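Local coordinates for protein muconate cycloisomerase (Azorhizobium caulinodans, PDB 3MY9) that belongs to the enolase superfamily, pairing an alpha+beta capping domain with a modified TIM barrel whose strand ends carry a magnesium ion, at residues V108-L113 / G304-A309; A149-M154 / L181-G186; F165-G170 / A175-I180; V271-M274 / G278-K281. All blocks are in the same frame, centred on the assembly; numbering follows the deposited sequence.

Interaction 1 lies across the chain's centre from interactions 2 and 3. Interaction 4 sits close to it, both in the interior where the N-terminal domain meets the barrel; they touch through E109, whose carboxylate reaches the start of the helix in 278-281. Interactions 2 and 3 share helix 174-188 on the outer layer of the barrel, packing it first against a neighbouring helix and then against its own strand. Interactions 1 and 2 are apolar and centred on methionines. Interactions 3 and 4 each add one hydrogen bond donated by a glycine amide, to a carboxylate and to a carbonyl respectively. The touching residues of interactions 1 and 4 are all buried, while interactions 2 and 3 have a more exposed rim.

Interaction 1: V108-L113 / G304-A309; sequences VEMALL and GGIALA
M110 reaches from helix 102-120 to the first turn of helix 305-316 and touches I306 and A307 there. The apolar part is a sulfur-to-methyl contact: M110 SD stands 4.1 Å from I306 CG2, the two side chains meeting at a slant. The methionine gets across because CG points away from its own backbone N (chi1 -154°), the chain then runs straight through chi2, and only at chi3 does it bend, turning CE aside and leaving the sulfur foremost.

The second kind of contact is with main chain. M110 SD lies 3.9 Å from I306 O and 4.3 Å from A307 CA. A307 turns its CB away, so the barrel helix offers backbone rather than a side chain at this point, where the nearest CA atoms, of M110 and A307, are still 8.2 Å apart. I306 also packs on W51 and E53 of strand 49-54 and on I360 and I362.

No hydrogen bond crosses between 108-113 and 304-309. This buried contact therefore rests mainly on dispersion around one polarisable sulfur, a weakly directional link between the N-terminal domain and a helix of the barrel domain.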
loop_
_atom_site.group_PDB
_atom_site.type_symbol
_atom_site.label_atom_id
_atom_site.label_comp_id
_atom_site.label_asym_id
_atom_site.label_seq_id
_atom_site.Cartn_x
_atom_site.Cartn_y
_atom_site.Cartn_z
ATOM N N VAL A 108 39.730 -3.667 -16.817
ATOM C CA VAL A 108 40.760 -3.911 -15.812
ATOM C C VAL A 108 40.514 -5.227 -15.080
ATOM O O VAL A 108 41.424 -6.033 -14.951
ATOM C CB VAL A 108 40.834 -2.777 -14.792
ATOM C CG1 VAL A 108 41.659 -3.199 -13.595
ATOM C CG2 VAL A 108 41.423 -1.528 -15.432
ATOM N N GLU A 109 39.274 -5.441 -14.626
ATOM C CA GLU A 109 38.866 -6.673 -13.935
ATOM C C GLU A 109 39.116 -7.909 -14.808
ATOM O O GLU A 109 39.728 -8.884 -14.378
ATOM C CB GLU A 109 37.380 -6.582 -13.589
ATOM C CG GLU A 109 36.816 -7.759 -12.803
ATOM C CD GLU A 109 35.304 -7.813 -12.847
ATOM O OE1 GLU A 109 34.745 -7.604 -13.941
ATOM O OE2 GLU A 109 34.666 -8.055 -11.792
ATOM N N MET A 110 38.614 -7.852 -16.028
ATOM C CA MET A 110 38.837 -8.868 -17.064
ATOM C C MET A 110 40.327 -9.302 -17.131
ATOM O O MET A 110 40.672 -10.483 -17.018
ATOM C CB MET A 110 38.432 -8.212 -18.391
ATOM C CG MET A 110 37.990 -9.072 -19.504
ATOM S SD MET A 110 37.396 -8.006 -20.843
ATOM C CE MET A 110 35.957 -7.294 -20.115
ATOM N N ALA A 111 41.196 -8.314 -17.305
ATOM C CA ALA A 111 42.621 -8.549 -17.462
ATOM C C ALA A 111 43.248 -9.161 -16.201
ATOM O O ALA A 111 44.077 -10.060 -16.292
ATOM C CB ALA A 111 43.316 -7.252 -17.839
ATOM N N LEU A 112 42.845 -8.685 -15.025
ATOM C CA LEU A 112 43.409 -9.219 -13.768
ATOM C C LEU A 112 42.975 -10.658 -13.547
ATOM O O LEU A 112 43.752 -11.460 -13.034
ATOM C CB LEU A 112 42.982 -8.388 -12.549
ATOM C CG LEU A 112 43.915 -7.273 -12.114
ATOM C CD1 LEU A 112 44.350 -6.417 -13.282
ATOM C CD2 LEU A 112 43.181 -6.455 -11.056
ATOM N N LEU A 113 41.731 -10.967 -13.905
ATOM C CA LEU A 113 41.232 -12.335 -13.836
ATOM C C LEU A 113 41.902 -13.240 -14.881
ATOM O O LEU A 113 42.146 -14.416 -14.606
ATOM C CB LEU A 113 39.698 -12.369 -13.967
ATOM C CG LEU A 113 38.922 -11.624 -12.878
ATOM C CD1 LEU A 113 37.381 -11.662 -13.064
ATOM C CD2 LEU A 113 39.301 -12.163 -11.489
ATOM N N GLY A 304 33.940 -8.349 -30.322
ATOM C CA GLY A 304 35.355 -8.227 -30.033
ATOM C C GLY A 304 35.764 -9.370 -29.123
ATOM O O GLY A 304 35.162 -9.586 -28.071
ATOM N N GLY A 305 36.792 -10.099 -29.537
ATOM C CA GLY A 305 37.078 -11.406 -28.968
ATOM C C GLY A 305 37.352 -11.402 -27.482
ATOM O O GLY A 305 37.024 -12.366 -26.797
ATOM N N ILE A 306 37.948 -10.318 -26.992
ATOM C CA ILE A 306 38.362 -10.222 -25.600
ATOM C C ILE A 306 37.154 -10.006 -24.704
ATOM O O ILE A 306 37.006 -10.680 -23.686
ATOM C CB ILE A 306 39.397 -9.097 -25.385
ATOM C CG1 ILE A 306 40.623 -9.328 -26.259
ATOM C CG2 ILE A 306 39.820 -9.042 -23.918
ATOM C CD1 ILE A 306 41.614 -8.188 -26.242
ATOM N N ALA A 307 36.288 -9.072 -25.082
ATOM C CA ALA A 307 35.057 -8.818 -24.339
ATOM C C ALA A 307 34.075 -9.993 -24.433
ATOM O O ALA A 307 33.314 -10.275 -23.489
ATOM C CB ALA A 307 34.388 -7.544 -24.859
ATOM N N LEU A 308 34.066 -10.646 -25.586
ATOM C CA LEU A 308 33.219 -11.807 -25.795
ATOM C C LEU A 308 33.682 -12.977 -24.942
ATOM O O LEU A 308 32.870 -13.704 -24.412
ATOM C CB LEU A 308 33.241 -12.215 -27.259
ATOM C CG LEU A 308 32.424 -13.447 -27.637
ATOM C CD1 LEU A 308 30.981 -13.284 -27.213
ATOM C CD2 LEU A 308 32.543 -13.643 -29.137
ATOM N N ALA A 309 34.984 -13.164 -24.815
ATOM C CA ALA A 309 35.529 -14.241 -23.967
ATOM C C ALA A 309 35.070 -14.010 -22.524
ATOM O O ALA A 309 34.610 -14.918 -21.844
ATOM C CB ALA A 309 37.072 -14.281 -24.056
#

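Interaction 2: A149-M154 / L181-G186; sequences ADLERM and LETMRG
Helices 147-157 and 174-188 run side by side where L151 meets T183 and M154 meets M184, and their backbones come closest at L151 and M184, with CA atoms 7.9 Å apart. The main work is done by the two methionines, which cross at about a right angle. M154 has its CB directed at the other helix and carries its sulfur, M154 SD, to 3.6 Å from M184 CE; a bend at chi3 (74°) turns its methyl along the partner, M154 CE resting 4.1 Å from M184 CG. M184 has its CB directed to the flank, but chi2 and chi3 are both close to 180° and the straight chain lays its methyl against the M154 sulfur. The two sulfurs themselves, M154 SD and M184 SD, are 4.2 Å apart.

These are successive outer helices of the TIM barrel, with strand 164-168 between them in the chain, and the methionine pair lies between these helices and the sheet. I142 of strand 135-142 touches both methionines from the barrel side, while F165 and I192 also pack on M154.

Toward the outside the contact thins to a single methyl pair, L151 CD2 and T183 CG2 at 4.3 Å. T183 is partly exposed; its hydroxyl is tied back into its own helix by a hydrogen bond with R179 O.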
loop_
_atom_site.group_PDB
_atom_site.type_symbol
_atom_site.label_atom_id
_atom_site.label_comp_id
_atom_site.label_asym_id
_atom_site.label_seq_id
_atom_site.Cartn_x
_atom_site.Cartn_y
_atom_site.Cartn_z
ATOM N N ALA A 149 13.004 -14.298 -47.151
ATOM C CA ALA A 149 14.451 -14.523 -46.981
ATOM C C ALA A 149 14.733 -15.124 -45.603
ATOM O O ALA A 149 15.508 -16.067 -45.476
ATOM C CB ALA A 149 15.223 -13.218 -47.142
ATOM N N ASP A 150 14.081 -14.579 -44.584
ATOM C CA ASP A 150 14.258 -15.045 -43.215
ATOM C C ASP A 150 13.680 -16.447 -43.000
ATOM O O ASP A 150 14.268 -17.252 -42.269
ATOM C CB ASP A 150 13.639 -14.053 -42.209
ATOM C CG ASP A 150 14.657 -13.095 -41.614
ATOM O OD1 ASP A 150 15.873 -13.315 -41.798
ATOM O OD2 ASP A 150 14.244 -12.126 -40.924
ATOM N N LEU A 151 12.532 -16.721 -43.616
ATOM C CA LEU A 151 11.877 -18.026 -43.502
ATOM C C LEU A 151 12.769 -19.153 -44.027
ATOM O O LEU A 151 12.795 -20.243 -43.460
ATOM C CB LEU A 151 10.541 -18.024 -44.268
ATOM C CG LEU A 151 9.658 -19.283 -44.202
ATOM C CD1 LEU A 151 9.429 -19.701 -42.756
ATOM C CD2 LEU A 151 8.290 -19.105 -44.952
ATOM N N GLU A 152 13.483 -18.900 -45.122
ATOM C CA GLU A 152 14.362 -19.920 -45.681
ATOM C C GLU A 152 15.556 -20.135 -44.760
ATOM O O GLU A 152 15.962 -21.272 -44.536
ATOM C CB GLU A 152 14.791 -19.569 -47.111
ATOM C CG GLU A 152 13.657 -19.726 -48.109
ATOM C CD GLU A 152 13.325 -21.191 -48.424
ATOM O OE1 GLU A 152 14.255 -22.010 -48.642
ATOM O OE2 GLU A 152 12.119 -21.520 -48.461
ATOM N N ARG A 153 16.095 -19.053 -44.202
ATOM C CA ARG A 153 17.148 -19.171 -43.179
ATOM C C ARG A 153 16.702 -20.079 -42.031
ATOM O O ARG A 153 17.397 -21.031 -41.682
ATOM C CB ARG A 153 17.561 -17.808 -42.631
ATOM C CG ARG A 153 18.243 -16.955 -43.660
ATOM C CD ARG A 153 18.694 -15.623 -43.116
ATOM N NE ARG A 153 18.978 -14.688 -44.200
ATOM C CZ ARG A 153 19.473 -13.458 -44.058
ATOM N NH1 ARG A 153 19.760 -12.967 -42.853
ATOM N NH2 ARG A 153 19.691 -12.715 -45.147
ATOM N N MET A 154 15.522 -19.813 -41.487
ATOM C CA MET A 154 14.953 -20.649 -40.418
ATOM C C MET A 154 14.799 -22.093 -40.888
ATOM O O MET A 154 15.097 -23.035 -40.153
ATOM C CB MET A 154 13.581 -20.105 -39.976
ATOM C CG MET A 154 13.670 -18.767 -39.267
ATOM S SD MET A 154 12.091 -18.038 -38.758
ATOM C CE MET A 154 11.782 -19.138 -37.397
ATOM N N LEU A 181 4.003 -14.066 -37.655
ATOM C CA LEU A 181 4.032 -14.930 -36.473
ATOM C C LEU A 181 3.185 -16.160 -36.706
ATOM O O LEU A 181 3.552 -17.252 -36.273
ATOM C CB LEU A 181 3.529 -14.201 -35.235
ATOM C CG LEU A 181 4.460 -13.131 -34.641
ATOM C CD1 LEU A 181 3.661 -12.222 -33.729
ATOM C CD2 LEU A 181 5.703 -13.746 -33.919
ATOM N N GLU A 182 2.055 -15.980 -37.388
ATOM C CA GLU A 182 1.187 -17.099 -37.721
ATOM C C GLU A 182 1.902 -18.100 -38.612
ATOM O O GLU A 182 1.773 -19.293 -38.391
ATOM C CB GLU A 182 -0.100 -16.647 -38.438
ATOM C CG GLU A 182 -1.243 -17.670 -38.313
ATOM C CD GLU A 182 -1.949 -17.603 -36.938
ATOM O OE1 GLU A 182 -2.696 -16.609 -36.672
ATOM O OE2 GLU A 182 -1.753 -18.545 -36.118
ATOM N N THR A 183 2.621 -17.616 -39.627
ATOM C CA THR A 183 3.363 -18.510 -40.527
ATOM C C THR A 183 4.451 -19.256 -39.760
ATOM O O THR A 183 4.631 -20.445 -39.954
ATOM C CB THR A 183 4.015 -17.747 -41.704
ATOM O OG1 THR A 183 3.028 -16.972 -42.396
ATOM C CG2 THR A 183 4.717 -18.702 -42.663
ATOM N N MET A 184 5.154 -18.555 -38.877
ATOM C CA MET A 184 6.211 -19.175 -38.062
ATOM C C MET A 184 5.690 -20.248 -37.110
ATOM O O MET A 184 6.288 -21.316 -37.001
ATOM C CB MET A 184 6.978 -18.127 -37.248
ATOM C CG MET A 184 8.142 -17.449 -37.984
ATOM S SD MET A 184 8.822 -16.111 -36.979
ATOM C CE MET A 184 9.911 -15.270 -38.064
ATOM N N ARG A 185 4.595 -19.973 -36.407
ATOM C CA ARG A 185 4.024 -20.982 -35.503
ATOM C C ARG A 185 3.394 -22.136 -36.308
ATOM O O ARG A 185 3.464 -23.280 -35.878
ATOM C CB ARG A 185 3.007 -20.374 -34.514
ATOM C CG ARG A 185 3.635 -19.574 -33.343
ATOM C CD ARG A 185 4.743 -20.326 -32.629
ATOM N NE ARG A 185 5.087 -19.712 -31.349
ATOM C CZ ARG A 185 6.164 -20.004 -30.617
ATOM N NH1 ARG A 185 7.049 -20.936 -31.004
ATOM N NH2 ARG A 185 6.347 -19.371 -29.465
ATOM N N GLY A 186 2.833 -21.847 -37.483
ATOM C CA GLY A 186 2.262 -22.894 -38.356
ATOM C C GLY A 186 3.260 -23.960 -38.832
ATOM O O GLY A 186 2.934 -25.146 -38.907
#

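Interaction 3: F165-G170 / A175-I180; sequences FKMKTG and AEELRI
The carboxylate of E177 presents its oxygen edge to the backbone of G170, while T169 CA stands off toward one face of the group, 3.5 Å from E177 OE2. In the same helix, one face of the R179 guanidinium rests over E176 CA. The setting is the first half of a beta-alpha-beta unit of the TIM barrel, strand 164-168, helix 174-188 and strand 193-197: the chain leaves the strand, turns through a short loop and returns along the helix, nearly antiparallel at 161°, with the axes 11.2 Å apart.

G170 N donates to E177 OE1 at 2.7 Å, close to straight at 161°, through the syn lone pair of that oxygen. E177 OE2 also accepts the amides of V171 and K172, so one carboxylate gathers N-H groups from three successive residues of the loop. These bonds hold its rotation and would be expected to stabilise its negative charge.

Alternation along the strand separates two environments. K166 forms salt bridges with D197, E326 and the magnesium ligand E223, whereas M167 faces the helix. With CG anti to the backbone N (chi1 -167°) and the rest of the chain extended, M167 spans the strand-helix gap, and its CE presses to 3.5 Å from I180 CG2, a tight carbon pair.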
loop_
_atom_site.group_PDB
_atom_site.type_symbol
_atom_site.label_atom_id
_atom_site.label_comp_id
_atom_site.label_asym_id
_atom_site.label_seq_id
_atom_site.Cartn_x
_atom_site.Cartn_y
_atom_site.Cartn_z
ATOM N N PHE A 165 15.282 -17.936 -31.625
ATOM C CA PHE A 165 15.090 -16.868 -32.580
ATOM C C PHE A 165 14.484 -15.640 -31.923
ATOM O O PHE A 165 13.582 -15.756 -31.087
ATOM C CB PHE A 165 14.185 -17.357 -33.691
ATOM C CG PHE A 165 14.805 -18.440 -34.508
ATOM C CD1 PHE A 165 15.534 -18.127 -35.650
ATOM C CD2 PHE A 165 14.740 -19.762 -34.086
ATOM C CE1 PHE A 165 16.173 -19.127 -36.385
ATOM C CE2 PHE A 165 15.372 -20.782 -34.819
ATOM C CZ PHE A 165 16.093 -20.454 -35.964
ATOM N N LYS A 166 14.991 -14.462 -32.269
ATOM C CA LYS A 166 14.373 -13.232 -31.786
ATOM C C LYS A 166 13.853 -12.354 -32.923
ATOM O O LYS A 166 14.624 -11.901 -33.739
ATOM C CB LYS A 166 15.345 -12.436 -30.941
ATOM C CG LYS A 166 14.627 -11.342 -30.157
ATOM C CD LYS A 166 15.626 -10.247 -29.776
ATOM C CE LYS A 166 16.023 -10.302 -28.368
ATOM N NZ LYS A 166 17.062 -9.214 -28.222
ATOM N N MET A 167 12.541 -12.099 -32.961
ATOM C CA MET A 167 11.940 -11.325 -34.049
ATOM C C MET A 167 11.899 -9.872 -33.582
ATOM O O MET A 167 11.389 -9.578 -32.509
ATOM C CB MET A 167 10.516 -11.842 -34.396
ATOM C CG MET A 167 9.887 -11.322 -35.752
ATOM S SD MET A 167 8.080 -11.648 -35.834
ATOM C CE MET A 167 7.635 -10.514 -37.147
ATOM N N LYS A 168 12.453 -8.980 -34.397
ATOM C CA LYS A 168 12.252 -7.571 -34.229
ATOM C C LYS A 168 10.803 -7.227 -34.609
ATOM O O LYS A 168 10.311 -7.583 -35.680
ATOM C CB LYS A 168 13.241 -6.823 -35.102
ATOM C CG LYS A 168 13.439 -5.377 -34.784
ATOM C CD LYS A 168 14.642 -4.849 -35.614
ATOM C CE LYS A 168 14.521 -3.376 -35.985
ATOM N NZ LYS A 168 15.018 -3.080 -37.392
ATOM N N THR A 169 10.094 -6.562 -33.708
ATOM C CA THR A 169 8.685 -6.290 -33.933
ATOM C C THR A 169 8.452 -4.801 -33.754
ATOM O O THR A 169 9.300 -4.100 -33.209
ATOM C CB THR A 169 7.810 -7.056 -32.907
ATOM O OG1 THR A 169 8.361 -6.879 -31.616
ATOM C CG2 THR A 169 7.728 -8.543 -33.199
ATOM N N GLY A 170 7.275 -4.338 -34.171
ATOM C CA GLY A 170 6.931 -2.945 -34.125
ATOM C C GLY A 170 7.633 -2.163 -35.217
ATOM O O GLY A 170 7.820 -0.963 -35.063
ATOM N N ALA A 175 -0.550 -5.815 -38.522
ATOM C CA ALA A 175 -1.193 -6.915 -39.249
ATOM C C ALA A 175 -0.185 -7.831 -39.942
ATOM O O ALA A 175 -0.319 -9.064 -39.895
ATOM C CB ALA A 175 -2.211 -6.368 -40.303
ATOM N N GLU A 176 0.809 -7.233 -40.599
ATOM C CA GLU A 176 1.840 -8.008 -41.296
ATOM C C GLU A 176 2.681 -8.800 -40.299
ATOM O O GLU A 176 2.992 -9.953 -40.539
ATOM C CB GLU A 176 2.735 -7.110 -42.171
ATOM C CG GLU A 176 3.773 -7.886 -43.045
ATOM C CD GLU A 176 4.510 -7.000 -44.050
ATOM O OE1 GLU A 176 4.252 -5.767 -44.078
ATOM O OE2 GLU A 176 5.340 -7.543 -44.824
ATOM N N GLU A 177 3.009 -8.194 -39.160
ATOM C CA GLU A 177 3.789 -8.893 -38.146
ATOM C C GLU A 177 2.994 -10.080 -37.579
ATOM O O GLU A 177 3.577 -11.128 -37.288
ATOM C CB GLU A 177 4.270 -7.917 -37.068
ATOM C CG GLU A 177 5.240 -6.878 -37.676
ATOM C CD GLU A 177 5.973 -6.012 -36.668
ATOM O OE1 GLU A 177 5.425 -5.735 -35.572
ATOM O OE2 GLU A 177 7.102 -5.573 -37.010
ATOM N N LEU A 178 1.674 -9.936 -37.466
ATOM C CA LEU A 178 0.822 -11.031 -36.996
ATOM C C LEU A 178 0.788 -12.205 -37.980
ATOM O O LEU A 178 0.842 -13.359 -37.554
ATOM C CB LEU A 178 -0.615 -10.556 -36.723
ATOM C CG LEU A 178 -0.860 -9.647 -35.523
ATOM C CD1 LEU A 178 -2.391 -9.378 -35.356
ATOM C CD2 LEU A 178 -0.292 -10.251 -34.269
ATOM N N ARG A 179 0.666 -11.905 -39.276
ATOM C CA ARG A 179 0.691 -12.940 -40.324
ATOM C C ARG A 179 2.046 -13.670 -40.341
ATOM O O ARG A 179 2.124 -14.877 -40.561
ATOM C CB ARG A 179 0.436 -12.327 -41.723
ATOM C CG ARG A 179 -0.972 -11.752 -41.910
ATOM C CD ARG A 179 -1.312 -11.459 -43.404
ATOM N NE ARG A 179 -0.474 -10.401 -43.986
ATOM C CZ ARG A 179 -0.692 -9.083 -43.879
ATOM N NH1 ARG A 179 -1.738 -8.607 -43.200
ATOM N NH2 ARG A 179 0.152 -8.226 -44.449
ATOM N N ILE A 180 3.116 -12.918 -40.131
ATOM C CA ILE A 180 4.451 -13.511 -39.987
ATOM C C ILE A 180 4.508 -14.475 -38.805
ATOM O O ILE A 180 4.950 -15.598 -38.953
ATOM C CB ILE A 180 5.560 -12.434 -39.913
ATOM C CG1 ILE A 180 5.809 -11.862 -41.325
ATOM C CG2 ILE A 180 6.892 -13.028 -39.399
ATOM C CD1 ILE A 180 6.632 -10.597 -41.359
#

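Interaction 4: V271-M274 / G278-K281; sequences VKIM and GLMK
I273 and G278 make the close part of this contact, joined by a short backbone hydrogen bond. G278 N donates to I273 O at 2.7 Å with an N-H...O angle of 157°, reaching the oxygen from a direction tilted 29° out of the carbonyl plane. Beside this bond the I273 methyl CG2 lies over the glycine main chain, 3.7 Å from G278 C. CG2 gets there because it is the branch anti to the backbone N, with CG1 set beside that N (chi1 -73°). G278 has phi 119° and psi -173°, a backbone conformation that on its own demands glycine. A looser touch follows, I273 CG2 to L279 CD2 at 4.1 Å, and L314 of helix 305-316 packs on both of these side chains. In this buried part, too, the first amides of the second helix, L279 N and M280 N, are taken by the carboxylate of E109, while K272 bridges to the magnesium ligand D248.

Away from the I273-G278 core the segments are less buried: M274 and M280 are partly exposed and K281 is exposed, its side chain leading off from the contact. M280 also packs on G129 of the second subunit.

The bond from an amide back to the carbonyl five residues earlier closes the turn after short helix 273-276, within the beta-alpha connection from barrel strand 268-270 to barrel helix 279-292.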
loop_
_atom_site.group_PDB
_atom_site.type_symbol
_atom_site.label_atom_id
_atom_site.label_comp_id
_atom_site.label_asym_id
_atom_site.label_seq_id
_atom_site.Cartn_x
_atom_site.Cartn_y
_atom_site.Cartn_z
ATOM N N VAL A 271 21.336 -9.114 -18.710
ATOM C CA VAL A 271 22.493 -8.710 -17.930
ATOM C C VAL A 271 23.550 -8.155 -18.886
ATOM O O VAL A 271 23.970 -8.830 -19.829
ATOM C CB VAL A 271 23.114 -9.899 -17.142
ATOM C CG1 VAL A 271 22.054 -10.707 -16.449
ATOM C CG2 VAL A 271 23.867 -10.800 -18.069
ATOM N N LYS A 272 23.941 -6.909 -18.645
ATOM C CA LYS A 272 24.912 -6.192 -19.467
ATOM C C LYS A 272 26.191 -6.122 -18.663
ATOM O O LYS A 272 26.272 -5.314 -17.752
ATOM C CB LYS A 272 24.412 -4.760 -19.718
ATOM C CG LYS A 272 23.490 -4.554 -20.911
ATOM C CD LYS A 272 22.046 -4.930 -20.623
ATOM C CE LYS A 272 21.330 -3.872 -19.754
ATOM N NZ LYS A 272 19.982 -4.397 -19.428
ATOM N N ILE A 273 27.185 -6.946 -18.996
ATOM C CA ILE A 273 28.385 -7.042 -18.170
ATOM C C ILE A 273 28.929 -5.649 -17.913
ATOM O O ILE A 273 29.145 -5.275 -16.768
ATOM C CB ILE A 273 29.481 -7.907 -18.771
ATOM C CG1 ILE A 273 29.117 -9.398 -18.695
ATOM C CG2 ILE A 273 30.762 -7.703 -17.995
ATOM C CD1 ILE A 273 27.646 -9.723 -19.031
ATOM N N MET A 274 29.062 -4.852 -18.962
ATOM C CA MET A 274 29.565 -3.484 -18.822
ATOM C C MET A 274 28.580 -2.408 -18.357
ATOM O O MET A 274 28.978 -1.437 -17.696
ATOM C CB MET A 274 30.233 -3.069 -20.116
ATOM C CG MET A 274 31.693 -3.511 -20.123
ATOM S SD MET A 274 32.263 -3.823 -21.752
ATOM C CE MET A 274 31.992 -5.603 -21.812
ATOM N N GLY A 278 30.801 -4.966 -14.659
ATOM C CA GLY A 278 31.746 -6.074 -14.678
ATOM C C GLY A 278 31.197 -7.436 -14.309
ATOM O O GLY A 278 29.995 -7.620 -14.129
ATOM N N LEU A 279 32.121 -8.386 -14.196
ATOM C CA LEU A 279 31.815 -9.798 -14.048
ATOM C C LEU A 279 31.315 -10.135 -12.646
ATOM O O LEU A 279 30.310 -10.819 -12.513
ATOM C CB LEU A 279 33.058 -10.632 -14.364
ATOM C CG LEU A 279 33.663 -10.503 -15.773
ATOM C CD1 LEU A 279 34.996 -11.218 -15.870
ATOM C CD2 LEU A 279 32.742 -11.040 -16.755
ATOM N N MET A 280 32.017 -9.675 -11.607
ATOM C CA MET A 280 31.560 -9.901 -10.223
ATOM C C MET A 280 30.230 -9.162 -9.958
ATOM O O MET A 280 29.345 -9.708 -9.321
ATOM C CB MET A 280 32.634 -9.526 -9.185
ATOM C CG MET A 280 33.865 -10.508 -9.170
ATOM S SD MET A 280 35.148 -10.277 -7.863
ATOM C CE MET A 280 36.306 -11.404 -8.667
ATOM N N LYS A 281 30.099 -7.933 -10.445
ATOM C CA LYS A 281 28.845 -7.180 -10.302
ATOM C C LYS A 281 27.697 -7.888 -11.024
ATOM O O LYS A 281 26.587 -7.918 -10.521
ATOM C CB LYS A 281 28.973 -5.765 -10.864
ATOM C CG LYS A 281 30.006 -4.863 -10.180
ATOM C CD LYS A 281 29.585 -4.468 -8.794
ATOM C CE LYS A 281 30.450 -3.322 -8.269
ATOM N NZ LYS A 281 29.810 -2.714 -7.065
#